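Local coordinates for bifunctional GH43-CE protein (Bacteroides eggerthii, PDB 6MLY), which probably hydrolyses beta-1,4-xylosidic linkages of arabinoxylan through a family 43 glycosidase domain, and also carries a carbohydrate esterase domain, at residues T361-Q365 against F401-Q407; I419-E425 against I471-K476; K456-Y460 against R518-I522. All blocks are in the same frame, centred on the assembly; numbering follows the deposited sequence.

Contact 1. Residues T361-Q365 against F401-Q407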
ATOM      1  N   THR A 361      -7.752  -4.171 -22.298  1.00 85.00           N
ATOM      2  CA  THR A 361      -7.916  -5.449 -21.587  1.00 85.48           C
ATOM      3  C   THR A 361      -7.057  -5.468 -20.315  1.00 82.96           C
ATOM      4  O   THR A 361      -7.205  -6.352 -19.477  1.00 83.08           O
ATOM      5  CB  THR A 361      -7.496  -6.641 -22.458  1.00 87.88           C
ATOM      6  OG1 THR A 361      -7.709  -6.314 -23.832  1.00 90.73           O
ATOM      7  CG2 THR A 361      -8.239  -7.910 -22.101  1.00 88.43           C
ATOM      8  N   SER A 362      -6.139  -4.502 -20.212  1.00 82.64           N
ATOM      9  CA  SER A 362      -5.155  -4.411 -19.147  1.00 81.00           C
ATOM     10  C   SER A 362      -5.087  -2.959 -18.663  1.00 79.40           C
ATOM     11  O   SER A 362      -5.171  -2.027 -19.473  1.00 79.97           O
ATOM     12  CB  SER A 362      -3.803  -4.893 -19.627  1.00 81.24           C
ATOM     13  OG  SER A 362      -2.817  -4.770 -18.611  1.00 78.96           O
ATOM     14  N   PHE A 363      -4.934  -2.784 -17.347  1.00 77.44           N
ATOM     15  CA  PHE A 363      -4.705  -1.473 -16.754  1.00 76.07           C
ATOM     16  C   PHE A 363      -3.353  -0.909 -17.226  1.00 76.50           C
ATOM     17  O   PHE A 363      -3.244   0.293 -17.474  1.00 77.05           O
ATOM     18  CB  PHE A 363      -4.786  -1.556 -15.226  1.00 74.28           C
ATOM     19  CG  PHE A 363      -4.601  -0.244 -14.504  1.00 72.35           C
ATOM     20  CD1 PHE A 363      -5.170   0.926 -14.989  1.00 71.94           C
ATOM     21  CD2 PHE A 363      -3.874  -0.181 -13.324  1.00 71.49           C
ATOM     22  CE1 PHE A 363      -5.009   2.125 -14.314  1.00 71.14           C
ATOM     23  CE2 PHE A 363      -3.709   1.021 -12.653  1.00 70.70           C
ATOM     24  CZ  PHE A 363      -4.279   2.171 -13.147  1.00 70.42           C
ATOM     25  N   THR A 364      -2.342  -1.778 -17.378  1.00 77.00           N
ATOM     26  CA  THR A 364      -0.960  -1.345 -17.636  1.00 76.77           C
ATOM     27  C   THR A 364      -0.736  -1.078 -19.134  1.00 77.91           C
ATOM     28  O   THR A 364       0.344  -0.605 -19.521  1.00 77.52           O
ATOM     29  CB  THR A 364       0.066  -2.346 -17.083  1.00 77.14           C
ATOM     30  OG1 THR A 364       0.128  -3.488 -17.941  1.00 78.35           O
ATOM     31  CG2 THR A 364      -0.237  -2.765 -15.661  1.00 76.90           C
ATOM     32  N   GLN A 365      -1.746  -1.375 -19.965  1.00 78.90           N
ATOM     33  CA  GLN A 365      -1.731  -1.017 -21.390  1.00 79.26           C
ATOM     34  C   GLN A 365      -2.601   0.227 -21.638  1.00 78.38           C
ATOM     35  O   GLN A 365      -2.829   0.603 -22.793  1.00 78.74           O
ATOM     36  CB  GLN A 365      -2.194  -2.199 -22.248  1.00 79.78           C
ATOM     37  CG  GLN A 365      -1.300  -3.430 -22.147  1.00 80.45           C
ATOM     38  CD  GLN A 365       0.140  -3.148 -22.511  1.00 80.21           C
ATOM     39  OE1 GLN A 365       1.048  -3.371 -21.716  1.00 80.45           O
ATOM     40  NE2 GLN A 365       0.359  -2.642 -23.717  1.00 78.85           N
ATOM     41  N   PHE A 401       0.645   2.540  -8.168  1.00 69.72           N
ATOM     42  CA  PHE A 401       0.840   1.981  -9.500  1.00 70.54           C
ATOM     43  C   PHE A 401       2.207   1.297  -9.634  1.00 72.55           C
ATOM     44  O   PHE A 401       3.251   1.941  -9.535  1.00 72.50           O
ATOM     45  CB  PHE A 401       0.667   3.081 -10.548  1.00 70.29           C
ATOM     46  CG  PHE A 401       0.825   2.613 -11.971  1.00 70.77           C
ATOM     47  CD1 PHE A 401      -0.232   2.016 -12.642  1.00 71.23           C
ATOM     48  CD2 PHE A 401       2.031   2.770 -12.640  1.00 70.81           C
ATOM     49  CE1 PHE A 401      -0.087   1.582 -13.949  1.00 72.07           C
ATOM     50  CE2 PHE A 401       2.176   2.340 -13.950  1.00 71.44           C
ATOM     51  CZ  PHE A 401       1.118   1.749 -14.603  1.00 72.16           C
ATOM     52  N   GLN A 402       2.165  -0.024  -9.848  1.00 74.92           N
ATOM     53  CA  GLN A 402       3.233  -0.781 -10.502  1.00 76.69           C
ATOM     54  C   GLN A 402       2.615  -2.030 -11.155  1.00 77.66           C
ATOM     55  O   GLN A 402       1.481  -1.973 -11.624  1.00 78.40           O
ATOM     56  CB  GLN A 402       4.372  -1.094  -9.529  1.00 78.71           C
ATOM     57  CG  GLN A 402       5.716  -1.230 -10.236  1.00 79.96           C
ATOM     58  CD  GLN A 402       6.795  -1.766  -9.332  1.00 81.79           C
ATOM     59  OE1 GLN A 402       7.050  -1.225  -8.261  1.00 86.78           O
ATOM     60  NE2 GLN A 402       7.445  -2.832  -9.763  1.00 82.71           N
ATOM     61  N   ARG A 403       3.362  -3.141 -11.221  1.00 77.91           N
ATOM     62  CA  ARG A 403       2.863  -4.392 -11.775  1.00 79.02           C
ATOM     63  C   ARG A 403       1.794  -4.940 -10.831  1.00 78.38           C
ATOM     64  O   ARG A 403       0.699  -5.281 -11.261  1.00 79.28           O
ATOM     65  CB  ARG A 403       3.994  -5.411 -11.941  1.00 80.47           C
ATOM     66  CG  ARG A 403       3.539  -6.785 -12.412  1.00 81.87           C
ATOM     67  CD  ARG A 403       4.615  -7.833 -12.197  1.00 83.36           C
ATOM     68  NE  ARG A 403       4.360  -9.055 -12.950  1.00 84.90           N
ATOM     69  CZ  ARG A 403       4.814  -9.304 -14.177  1.00 86.24           C
ATOM     70  NH1 ARG A 403       5.600  -8.432 -14.790  1.00 86.73           N
ATOM     71  NH2 ARG A 403       4.484 -10.429 -14.785  1.00 85.69           N
ATOM     72  N   LYS A 404       2.162  -5.018  -9.548  1.00 78.91           N
ATOM     73  CA  LYS A 404       1.271  -5.342  -8.456  1.00 78.43           C
ATOM     74  C   LYS A 404       0.664  -4.041  -7.925  1.00 77.90           C
ATOM     75  O   LYS A 404       1.119  -3.503  -6.917  1.00 78.41           O
ATOM     76  CB  LYS A 404       2.046  -6.108  -7.381  1.00 79.16           C
ATOM     77  CG  LYS A 404       2.671  -7.402  -7.879  1.00 81.52           C
ATOM     78  CD  LYS A 404       3.026  -8.374  -6.783  1.00 83.52           C
ATOM     79  CE  LYS A 404       3.472  -9.714  -7.324  1.00 86.85           C
ATOM     80  NZ  LYS A 404       3.938 -10.606  -6.237  1.00 89.32           N
ATOM     81  N   TYR A 405      -0.374  -3.565  -8.624  1.00 78.04           N
ATOM     82  CA  TYR A 405      -0.974  -2.245  -8.409  1.00 77.49           C
ATOM     83  C   TYR A 405      -2.188  -2.361  -7.486  1.00 78.00           C
ATOM     84  O   TYR A 405      -2.600  -3.465  -7.140  1.00 80.39           O
ATOM     85  CB  TYR A 405      -1.400  -1.618  -9.741  1.00 77.07           C
ATOM     86  CG  TYR A 405      -2.318  -2.470 -10.581  1.00 78.19           C
ATOM     87  CD1 TYR A 405      -1.822  -3.220 -11.635  1.00 79.04           C
ATOM     88  CD2 TYR A 405      -3.681  -2.531 -10.332  1.00 78.46           C
ATOM     89  CE1 TYR A 405      -2.650  -4.009 -12.416  1.00 79.54           C
ATOM     90  CE2 TYR A 405      -4.524  -3.313 -11.106  1.00 78.75           C
ATOM     91  CZ  TYR A 405      -4.007  -4.056 -12.154  1.00 79.48           C
ATOM     92  OH  TYR A 405      -4.814  -4.834 -12.933  1.00 78.84           O
ATOM     93  N   GLY A 406      -2.751  -1.201  -7.124  1.00 75.93           N
ATOM     94  CA  GLY A 406      -4.023  -1.094  -6.418  1.00 75.22           C
ATOM     95  C   GLY A 406      -4.814   0.108  -6.903  1.00 74.61           C
ATOM     96  O   GLY A 406      -4.300   1.212  -6.907  1.00 73.95           O
ATOM     97  N   GLN A 407      -6.072  -0.125  -7.302  1.00 75.11           N
ATOM     98  CA  GLN A 407      -6.959   0.907  -7.850  1.00 73.59           C
ATOM     99  C   GLN A 407      -8.023   1.284  -6.817  1.00 72.01           C
ATOM    100  O   GLN A 407      -8.231   0.571  -5.845  1.00 71.20           O
ATOM    101  CB  GLN A 407      -7.637   0.410  -9.128  1.00 74.54           C
ATOM    102  CG  GLN A 407      -6.662   0.172 -10.272  1.00 75.61           C
ATOM    103  CD  GLN A 407      -7.318  -0.453 -11.480  1.00 76.28           C
ATOM    104  OE1 GLN A 407      -7.945  -1.511 -11.398  1.00 75.66           O
ATOM    105  NE2 GLN A 407      -7.152   0.195 -12.624  1.00 76.88           N
TER
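Two first torsions bring Phe363 and Tyr405 together: CG of Phe363 stands anti to the backbone N (chi1 -178°), and that of Tyr405 lies between the backbone N and the carbonyl carbon (chi1 55°). The result is the centre of an aromatic cluster in the concanavalin A-like β-sandwich, where the loop from strand 352-355 to 370-373 drops onto the turn between strands 395-401 and 406-411. Phe363 presents its edge to the tyrosine face, ring centroids 5.1 Å apart, with CD2 above the middle of that face. Phe401 in turn points its own edge at a face of Phe363, an offset edge-to-face pair with planes 85° apart. On the opposite face of Phe363 lies Gln407, whose CG makes a CH-pi contact and whose extended chain carries NE2 over the ring centre, where it keeps a weak hydrogen bond to Tyr494. Phenylalanine suits this buried site because its flat apolar ring is used on both faces and at an edge; replaced by alanine, Phe363 would probably leave Tyr405 and Phe401 without their ring partner and a gap under the Gln407 amide. An ST turn shapes the loop: Thr364 N donates to Ser362 OG at 3.3 Å.

Contact 2. Residues I419-E425 against I471-K476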
ATOM      1  N   ILE A 419     -18.590   2.853  -6.946  1.00 78.18           N
ATOM      2  CA  ILE A 419     -17.266   3.051  -6.379  1.00 77.50           C
ATOM      3  C   ILE A 419     -16.662   1.665  -6.128  1.00 78.92           C
ATOM      4  O   ILE A 419     -17.318   0.811  -5.549  1.00 82.05           O
ATOM      5  CB  ILE A 419     -17.333   3.888  -5.087  1.00 76.73           C
ATOM      6  CG1 ILE A 419     -17.878   5.293  -5.354  1.00 76.12           C
ATOM      7  CG2 ILE A 419     -15.969   3.919  -4.410  1.00 76.10           C
ATOM      8  CD1 ILE A 419     -18.094   6.116  -4.105  1.00 75.47           C
ATOM      9  N   VAL A 420     -15.414   1.461  -6.563  1.00 78.83           N
ATOM     10  CA  VAL A 420     -14.787   0.136  -6.598  1.00 78.73           C
ATOM     11  C   VAL A 420     -13.308   0.260  -6.199  1.00 77.71           C
ATOM     12  O   VAL A 420     -12.653   1.246  -6.519  1.00 77.38           O
ATOM     13  CB  VAL A 420     -14.949  -0.500  -7.997  1.00 79.28           C
ATOM     14  CG1 VAL A 420     -14.058  -1.717  -8.188  1.00 80.66           C
ATOM     15  CG2 VAL A 420     -16.398  -0.852  -8.299  1.00 79.09           C
ATOM     16  N   MET A 421     -12.814  -0.748  -5.466  1.00 77.17           N
ATOM     17  CA  MET A 421     -11.393  -1.010  -5.298  1.00 76.59           C
ATOM     18  C   MET A 421     -11.048  -2.312  -6.023  1.00 76.71           C
ATOM     19  O   MET A 421     -11.814  -3.266  -5.991  1.00 75.89           O
ATOM     20  CB  MET A 421     -10.986  -1.175  -3.831  1.00 78.05           C
ATOM     21  CG  MET A 421      -9.712  -2.003  -3.687  1.00 79.89           C
ATOM     22  SD  MET A 421      -9.023  -2.100  -2.025  1.00 83.48           S
ATOM     23  CE  MET A 421      -7.296  -2.378  -2.431  1.00 83.77           C
ATOM     24  N   VAL A 422      -9.858  -2.337  -6.628  1.00 76.29           N
ATOM     25  CA  VAL A 422      -9.260  -3.536  -7.186  1.00 77.39           C
ATOM     26  C   VAL A 422      -7.901  -3.743  -6.501  1.00 76.31           C
ATOM     27  O   VAL A 422      -7.219  -2.771  -6.151  1.00 76.93           O
ATOM     28  CB  VAL A 422      -9.126  -3.426  -8.718  1.00 78.29           C
ATOM     29  CG1 VAL A 422      -8.391  -4.614  -9.319  1.00 79.96           C
ATOM     30  CG2 VAL A 422     -10.478  -3.243  -9.394  1.00 78.15           C
ATOM     31  N   ASN A 423      -7.527  -5.015  -6.304  1.00 76.30           N
ATOM     32  CA  ASN A 423      -6.208  -5.396  -5.798  1.00 76.17           C
ATOM     33  C   ASN A 423      -5.535  -6.320  -6.822  1.00 76.98           C
ATOM     34  O   ASN A 423      -5.928  -7.477  -6.969  1.00 77.64           O
ATOM     35  CB  ASN A 423      -6.297  -6.046  -4.415  1.00 76.56           C
ATOM     36  CG  ASN A 423      -4.949  -6.451  -3.858  1.00 77.01           C
ATOM     37  OD1 ASN A 423      -4.214  -7.203  -4.492  1.00 77.47           O
ATOM     38  ND2 ASN A 423      -4.628  -5.977  -2.665  1.00 76.89           N
ATOM     39  N   GLY A 424      -4.505  -5.792  -7.500  1.00 77.29           N
ATOM     40  CA  GLY A 424      -3.788  -6.490  -8.573  1.00 78.42           C
ATOM     41  C   GLY A 424      -2.466  -7.099  -8.123  1.00 79.58           C
ATOM     42  O   GLY A 424      -1.587  -7.315  -8.956  1.00 80.22           O
ATOM     43  N   GLU A 425      -2.329  -7.390  -6.820  1.00 80.33           N
ATOM     44  CA  GLU A 425      -1.159  -8.087  -6.265  1.00 81.37           C
ATOM     45  C   GLU A 425      -0.898  -9.372  -7.055  1.00 83.56           C
ATOM     46  O   GLU A 425       0.197  -9.573  -7.576  1.00 84.61           O
ATOM     47  CB  GLU A 425      -1.362  -8.453  -4.795  1.00 82.14           C
ATOM     48  CG  GLU A 425      -1.114  -7.302  -3.842  1.00 82.07           C
ATOM     49  CD  GLU A 425      -1.140  -7.696  -2.376  1.00 83.24           C
ATOM     50  OE1 GLU A 425      -0.520  -8.724  -2.028  1.00 84.50           O
ATOM     51  OE2 GLU A 425      -1.779  -6.973  -1.588  1.00 84.14           O
ATOM     52  N   ILE A 471     -12.387   1.538   2.109  1.00 75.99           N
ATOM     53  CA  ILE A 471     -12.927   0.597   1.124  1.00 76.76           C
ATOM     54  C   ILE A 471     -11.839  -0.378   0.653  1.00 77.53           C
ATOM     55  O   ILE A 471     -10.723   0.026   0.280  1.00 78.55           O
ATOM     56  CB  ILE A 471     -13.575   1.339  -0.065  1.00 76.85           C
ATOM     57  CG1 ILE A 471     -14.027   0.361  -1.157  1.00 77.22           C
ATOM     58  CG2 ILE A 471     -12.641   2.406  -0.616  1.00 77.25           C
ATOM     59  CD1 ILE A 471     -15.016   0.944  -2.144  1.00 77.81           C
ATOM     60  N   GLY A 472     -12.214  -1.662   0.634  1.00 77.37           N
ATOM     61  CA  GLY A 472     -11.406  -2.755   0.111  1.00 77.07           C
ATOM     62  C   GLY A 472     -10.345  -3.203   1.107  1.00 77.15           C
ATOM     63  O   GLY A 472     -10.326  -2.744   2.280  1.00 77.30           O
ATOM     64  N   ASN A 473      -9.457  -4.099   0.626  1.00 77.37           N
ATOM     65  CA  ASN A 473      -8.363  -4.649   1.438  1.00 77.42           C
ATOM     66  C   ASN A 473      -7.159  -3.694   1.392  1.00 77.57           C
ATOM     67  O   ASN A 473      -7.223  -2.604   0.798  1.00 77.94           O
ATOM     68  CB  ASN A 473      -7.995  -6.076   1.009  1.00 78.12           C
ATOM     69  CG  ASN A 473      -7.505  -6.188  -0.420  1.00 78.03           C
ATOM     70  OD1 ASN A 473      -7.249  -5.184  -1.079  1.00 77.96           O
ATOM     71  ND2 ASN A 473      -7.379  -7.409  -0.917  1.00 77.92           N
ATOM     72  N   VAL A 474      -6.080  -4.107   2.067  1.00 78.65           N
ATOM     73  CA  VAL A 474      -4.774  -3.449   2.009  1.00 78.36           C
ATOM     74  C   VAL A 474      -4.023  -3.977   0.782  1.00 78.61           C
ATOM     75  O   VAL A 474      -4.133  -5.156   0.435  1.00 79.75           O
ATOM     76  CB  VAL A 474      -3.965  -3.682   3.303  1.00 79.08           C
ATOM     77  CG1 VAL A 474      -3.489  -5.123   3.442  1.00 80.06           C
ATOM     78  CG2 VAL A 474      -2.786  -2.735   3.416  1.00 79.31           C
ATOM     79  N   LEU A 475      -3.257  -3.086   0.142  1.00 78.63           N
ATOM     80  CA  LEU A 475      -2.369  -3.441  -0.962  1.00 79.38           C
ATOM     81  C   LEU A 475      -0.964  -3.707  -0.410  1.00 80.54           C
ATOM     82  O   LEU A 475      -0.230  -2.760  -0.107  1.00 82.40           O
ATOM     83  CB  LEU A 475      -2.348  -2.297  -1.981  1.00 79.81           C
ATOM     84  CG  LEU A 475      -1.428  -2.508  -3.182  1.00 79.89           C
ATOM     85  CD1 LEU A 475      -1.997  -3.576  -4.104  1.00 81.34           C
ATOM     86  CD2 LEU A 475      -1.199  -1.207  -3.938  1.00 79.14           C
ATOM     87  N   LYS A 476      -0.600  -4.990  -0.287  1.00 80.71           N
ATOM     88  CA  LYS A 476       0.764  -5.383   0.099  1.00 82.13           C
ATOM     89  C   LYS A 476       1.717  -5.089  -1.067  1.00 80.54           C
ATOM     90  O   LYS A 476       1.975  -5.956  -1.901  1.00 80.22           O
ATOM     91  CB  LYS A 476       0.834  -6.861   0.503  1.00 84.37           C
ATOM     92  CG  LYS A 476       0.132  -7.220   1.806  1.00 85.73           C
ATOM     93  CD  LYS A 476       0.503  -6.326   2.972  1.00 87.66           C
ATOM     94  CE  LYS A 476       0.059  -6.881   4.310  1.00 89.05           C
ATOM     95  NZ  LYS A 476       0.880  -8.038   4.741  1.00 91.53           N
TER
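Hydrogen bonds gather where Asn423 and Glu425 meet Asn473 and Lys476. Glu425 OE2 is gripped by two donors from opposite faces of its carboxylate: the backbone N of Lys476 at 2.6 Å, and Asn423 ND2 at 3.2 Å in a nearly straight bond (171°). The same ND2 donates to Asn473 OD1, arriving from above the carbonyl plane, with the two amides turned 76° apart. Asparagine suits this place because its other end works too: OD1 of Asn423 accepts from Glu425 N at 3.0 Å, an Asx turn consistent with the way Glu425 is held toward the other segment. The two segments belong to different sheets of the concanavalin A-like sandwich, 419-425 running in nearly the same direction as 471-476, which lies on an outermost strand of its sheet. Farther from the Asn423 and Glu425 end, apolar contacts join them. Glycine suits position 472, since its positive phi favours that residue and the sulfur of Met421, whose chain is extended, lies directly against its CA. Ile419 CG2 meets Ile471 CD1 at 3.9 Å. At the polar end, Leu475 CD1 rests 3.8 Å from Glu425 CG, covering the aliphatic part of the glutamate.

Contact 3. Residues K456-Y460 against R518-I522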
ATOM      1  N   LYS A 456       2.486  -0.992   2.823  1.00 76.18           N
ATOM      2  CA  LYS A 456       1.056  -1.277   2.736  1.00 76.69           C
ATOM      3  C   LYS A 456       0.328  -0.020   2.245  1.00 77.05           C
ATOM      4  O   LYS A 456       0.638   1.094   2.682  1.00 78.48           O
ATOM      5  CB  LYS A 456       0.517  -1.733   4.098  1.00 76.42           C
ATOM      6  CG  LYS A 456       1.091  -3.044   4.625  1.00 76.13           C
ATOM      7  CD  LYS A 456       0.483  -3.518   5.932  1.00 75.52           C
ATOM      8  CE  LYS A 456       0.712  -2.564   7.086  1.00 74.96           C
ATOM      9  NZ  LYS A 456       0.549  -3.241   8.394  1.00 75.23           N
ATOM     10  N   GLY A 457      -0.634  -0.218   1.333  1.00 77.62           N
ATOM     11  CA  GLY A 457      -1.455   0.854   0.774  1.00 76.67           C
ATOM     12  C   GLY A 457      -2.916   0.695   1.160  1.00 76.53           C
ATOM     13  O   GLY A 457      -3.542  -0.317   0.827  1.00 76.87           O
ATOM     14  N   TYR A 458      -3.448   1.693   1.880  1.00 75.40           N
ATOM     15  CA  TYR A 458      -4.865   1.758   2.244  1.00 75.31           C
ATOM     16  C   TYR A 458      -5.584   2.721   1.292  1.00 74.12           C
ATOM     17  O   TYR A 458      -5.122   3.843   1.076  1.00 73.62           O
ATOM     18  CB  TYR A 458      -5.049   2.239   3.689  1.00 74.65           C
ATOM     19  CG  TYR A 458      -4.109   1.639   4.705  1.00 74.72           C
ATOM     20  CD1 TYR A 458      -3.987   0.266   4.859  1.00 74.87           C
ATOM     21  CD2 TYR A 458      -3.357   2.453   5.542  1.00 75.22           C
ATOM     22  CE1 TYR A 458      -3.128  -0.283   5.801  1.00 75.71           C
ATOM     23  CE2 TYR A 458      -2.493   1.921   6.486  1.00 75.73           C
ATOM     24  CZ  TYR A 458      -2.375   0.549   6.617  1.00 76.07           C
ATOM     25  OH  TYR A 458      -1.519   0.039   7.553  1.00 76.66           O
ATOM     26  N   PHE A 459      -6.723   2.279   0.746  1.00 74.73           N
ATOM     27  CA  PHE A 459      -7.567   3.106  -0.117  1.00 75.15           C
ATOM     28  C   PHE A 459      -8.855   3.492   0.617  1.00 75.37           C
ATOM     29  O   PHE A 459      -9.383   2.713   1.413  1.00 76.28           O
ATOM     30  CB  PHE A 459      -7.900   2.366  -1.412  1.00 76.37           C
ATOM     31  CG  PHE A 459      -6.696   2.029  -2.253  1.00 76.39           C
ATOM     32  CD1 PHE A 459      -6.034   0.823  -2.090  1.00 77.85           C
ATOM     33  CD2 PHE A 459      -6.217   2.922  -3.201  1.00 76.54           C
ATOM     34  CE1 PHE A 459      -4.923   0.517  -2.863  1.00 77.63           C
ATOM     35  CE2 PHE A 459      -5.107   2.613  -3.973  1.00 76.48           C
ATOM     36  CZ  PHE A 459      -4.461   1.410  -3.803  1.00 76.91           C
ATOM     37  N   TYR A 460      -9.339   4.705   0.327  1.00 73.90           N
ATOM     38  CA  TYR A 460     -10.606   5.226   0.829  1.00 73.92           C
ATOM     39  C   TYR A 460     -11.365   5.892  -0.327  1.00 72.95           C
ATOM     40  O   TYR A 460     -10.760   6.231  -1.353  1.00 72.99           O
ATOM     41  CB  TYR A 460     -10.398   6.277   1.925  1.00 74.50           C
ATOM     42  CG  TYR A 460      -9.550   5.878   3.108  1.00 74.13           C
ATOM     43  CD1 TYR A 460     -10.102   5.769   4.375  1.00 74.32           C
ATOM     44  CD2 TYR A 460      -8.187   5.673   2.980  1.00 74.13           C
ATOM     45  CE1 TYR A 460      -9.332   5.433   5.476  1.00 74.02           C
ATOM     46  CE2 TYR A 460      -7.403   5.333   4.071  1.00 74.09           C
ATOM     47  CZ  TYR A 460      -7.977   5.214   5.324  1.00 74.08           C
ATOM     48  OH  TYR A 460      -7.205   4.885   6.398  1.00 74.46           O
ATOM     49  N   ARG A 518      -5.908   3.033  10.345  1.00 78.26           N
ATOM     50  CA  ARG A 518      -5.993   1.748   9.649  1.00 77.54           C
ATOM     51  C   ARG A 518      -4.627   1.061   9.719  1.00 78.26           C
ATOM     52  O   ARG A 518      -3.636   1.600   9.234  1.00 79.12           O
ATOM     53  CB  ARG A 518      -6.403   1.923   8.180  1.00 77.11           C
ATOM     54  CG  ARG A 518      -7.730   1.278   7.803  1.00 77.50           C
ATOM     55  CD  ARG A 518      -8.173   1.577   6.375  1.00 77.88           C
ATOM     56  NE  ARG A 518      -7.830   0.543   5.355  1.00 79.21           N
ATOM     57  CZ  ARG A 518      -8.017   0.674   3.975  1.00 79.33           C
ATOM     58  NH1 ARG A 518      -8.476   1.829   3.507  1.00 79.76           N
ATOM     59  NH2 ARG A 518      -7.823  -0.354   3.118  1.00 79.74           N
ATOM     60  N   TRP A 519      -4.592  -0.110  10.358  1.00 76.63           N
ATOM     61  CA  TRP A 519      -3.500  -1.059  10.236  1.00 77.21           C
ATOM     62  C   TRP A 519      -4.101  -2.411   9.860  1.00 77.41           C
ATOM     63  O   TRP A 519      -4.885  -2.956  10.625  1.00 79.31           O
ATOM     64  CB  TRP A 519      -2.704  -1.182  11.540  1.00 77.87           C
ATOM     65  CG  TRP A 519      -2.183   0.099  12.108  1.00 78.86           C
ATOM     66  CD1 TRP A 519      -0.909   0.573  12.016  1.00 79.78           C
ATOM     67  CD2 TRP A 519      -2.910   1.051  12.906  1.00 79.90           C
ATOM     68  NE1 TRP A 519      -0.795   1.762  12.685  1.00 81.46           N
ATOM     69  CE2 TRP A 519      -2.005   2.080  13.244  1.00 80.60           C
ATOM     70  CE3 TRP A 519      -4.231   1.137  13.366  1.00 80.75           C
ATOM     71  CZ2 TRP A 519      -2.381   3.183  14.010  1.00 81.12           C
ATOM     72  CZ3 TRP A 519      -4.602   2.225  14.127  1.00 81.26           C
ATOM     73  CH2 TRP A 519      -3.687   3.233  14.444  1.00 81.54           C
ATOM     74  N   GLU A 520      -3.743  -2.938   8.689  1.00 76.19           N
ATOM     75  CA  GLU A 520      -4.227  -4.248   8.271  1.00 76.19           C
ATOM     76  C   GLU A 520      -3.071  -5.253   8.307  1.00 77.60           C
ATOM     77  O   GLU A 520      -1.911  -4.868   8.408  1.00 79.36           O
ATOM     78  CB  GLU A 520      -4.872  -4.167   6.888  1.00 75.75           C
ATOM     79  CG  GLU A 520      -6.150  -3.346   6.873  1.00 75.31           C
ATOM     80  CD  GLU A 520      -6.921  -3.371   5.556  1.00 75.72           C
ATOM     81  OE1 GLU A 520      -6.931  -4.433   4.894  1.00 76.02           O
ATOM     82  OE2 GLU A 520      -7.500  -2.319   5.188  1.00 76.83           O
ATOM     83  N   ASP A 521      -3.424  -6.541   8.237  1.00 78.04           N
ATOM     84  CA  ASP A 521      -2.489  -7.667   8.264  1.00 79.91           C
ATOM     85  C   ASP A 521      -1.422  -7.448   9.346  1.00 81.41           C
ATOM     86  O   ASP A 521      -0.226  -7.499   9.064  1.00 83.64           O
ATOM     87  CB  ASP A 521      -1.875  -7.897   6.878  1.00 80.52           C
ATOM     88  CG  ASP A 521      -2.791  -8.635   5.915  1.00 80.44           C
ATOM     89  OD1 ASP A 521      -3.363  -9.661   6.325  1.00 80.12           O
ATOM     90  OD2 ASP A 521      -2.919  -8.184   4.759  1.00 82.81           O
ATOM     91  N   ILE A 522      -1.874  -7.202  10.580  1.00 81.03           N
ATOM     92  CA  ILE A 522      -1.019  -7.180  11.764  1.00 82.56           C
ATOM     93  C   ILE A 522      -1.021  -8.594  12.355  1.00 83.49           C
ATOM     94  O   ILE A 522      -2.073  -9.218  12.448  1.00 84.84           O
ATOM     95  CB  ILE A 522      -1.509  -6.132  12.788  1.00 81.97           C
ATOM     96  CG1 ILE A 522      -1.416  -4.700  12.248  1.00 82.35           C
ATOM     97  CG2 ILE A 522      -0.781  -6.281  14.118  1.00 83.29           C
ATOM     98  CD1 ILE A 522      -0.038  -4.081  12.346  1.00 82.71           C
TER
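The guanidinium of Arg518 has CB of Tyr458 over the centre of one face, while at its edge, near its plane, lie the Phe459 carbonyl and the Glu520 carboxylate. The face of the Tyr458 ring takes CB of the same arginine, a CH-pi contact 4.1 Å from the centroid, and the face of Tyr460 receives NH1 toward its rim, a cation-pi pair with Arg518 CZ 4.9 Å from that ring's centroid. This is a domain junction: strand 456-462 belongs to a sheet of the concanavalin A-like sandwich, and strand 518-523 to the mixed sheet of the esterase domain, probably of the α/β-hydrolase type. The two strand segments cross at 127°, their axes 8.5 Å apart at closest, too far for backbone pairing, so side chains reach across, to one another and to backbone carbonyls. Arginine suits the place because one long chain can lie against two tyrosine rings, donate hydrogen bonds and carry charge. A bend at chi3 (96°) accompanies a side-on grip in which NE and NH2 both hold Glu520 OE2, each at 2.9 Å, a salt bridge that fixes the guanidinium's rotation. NH1 donates to Phe459 O, though the modelled length of this bond is doubtful. Tyr460 OH is hydrogen-bonded to Glu447 in neighbouring strand 441-449. Farther along, Lys456 NZ donates to Glu520 O at 2.9 Å, nearly in line with the carbonyl (164°).

Overall arrangement
Contact 1 comes first along the chain and closes before the other two open; contacts 2 and 3 alternate their segments. Centre to centre, contact 1 lies about 12 Å from contact 2 and about 19 Å from contact 3, and the latter two are about 10 Å apart. Neighbouring strands 406-411 and 418-423 join contacts 1 and 2 in one sheet of the sandwich, while strands 456-462 and 469-476, adjacent in the other sheet, join contacts 2 and 3. The series therefore passes from a loop over one sheet, across the sandwich interior, to the esterase sheet that starts with strand 518-523, a continuous packed path linking the middle domain to the C-terminal one, away from the annotated sites.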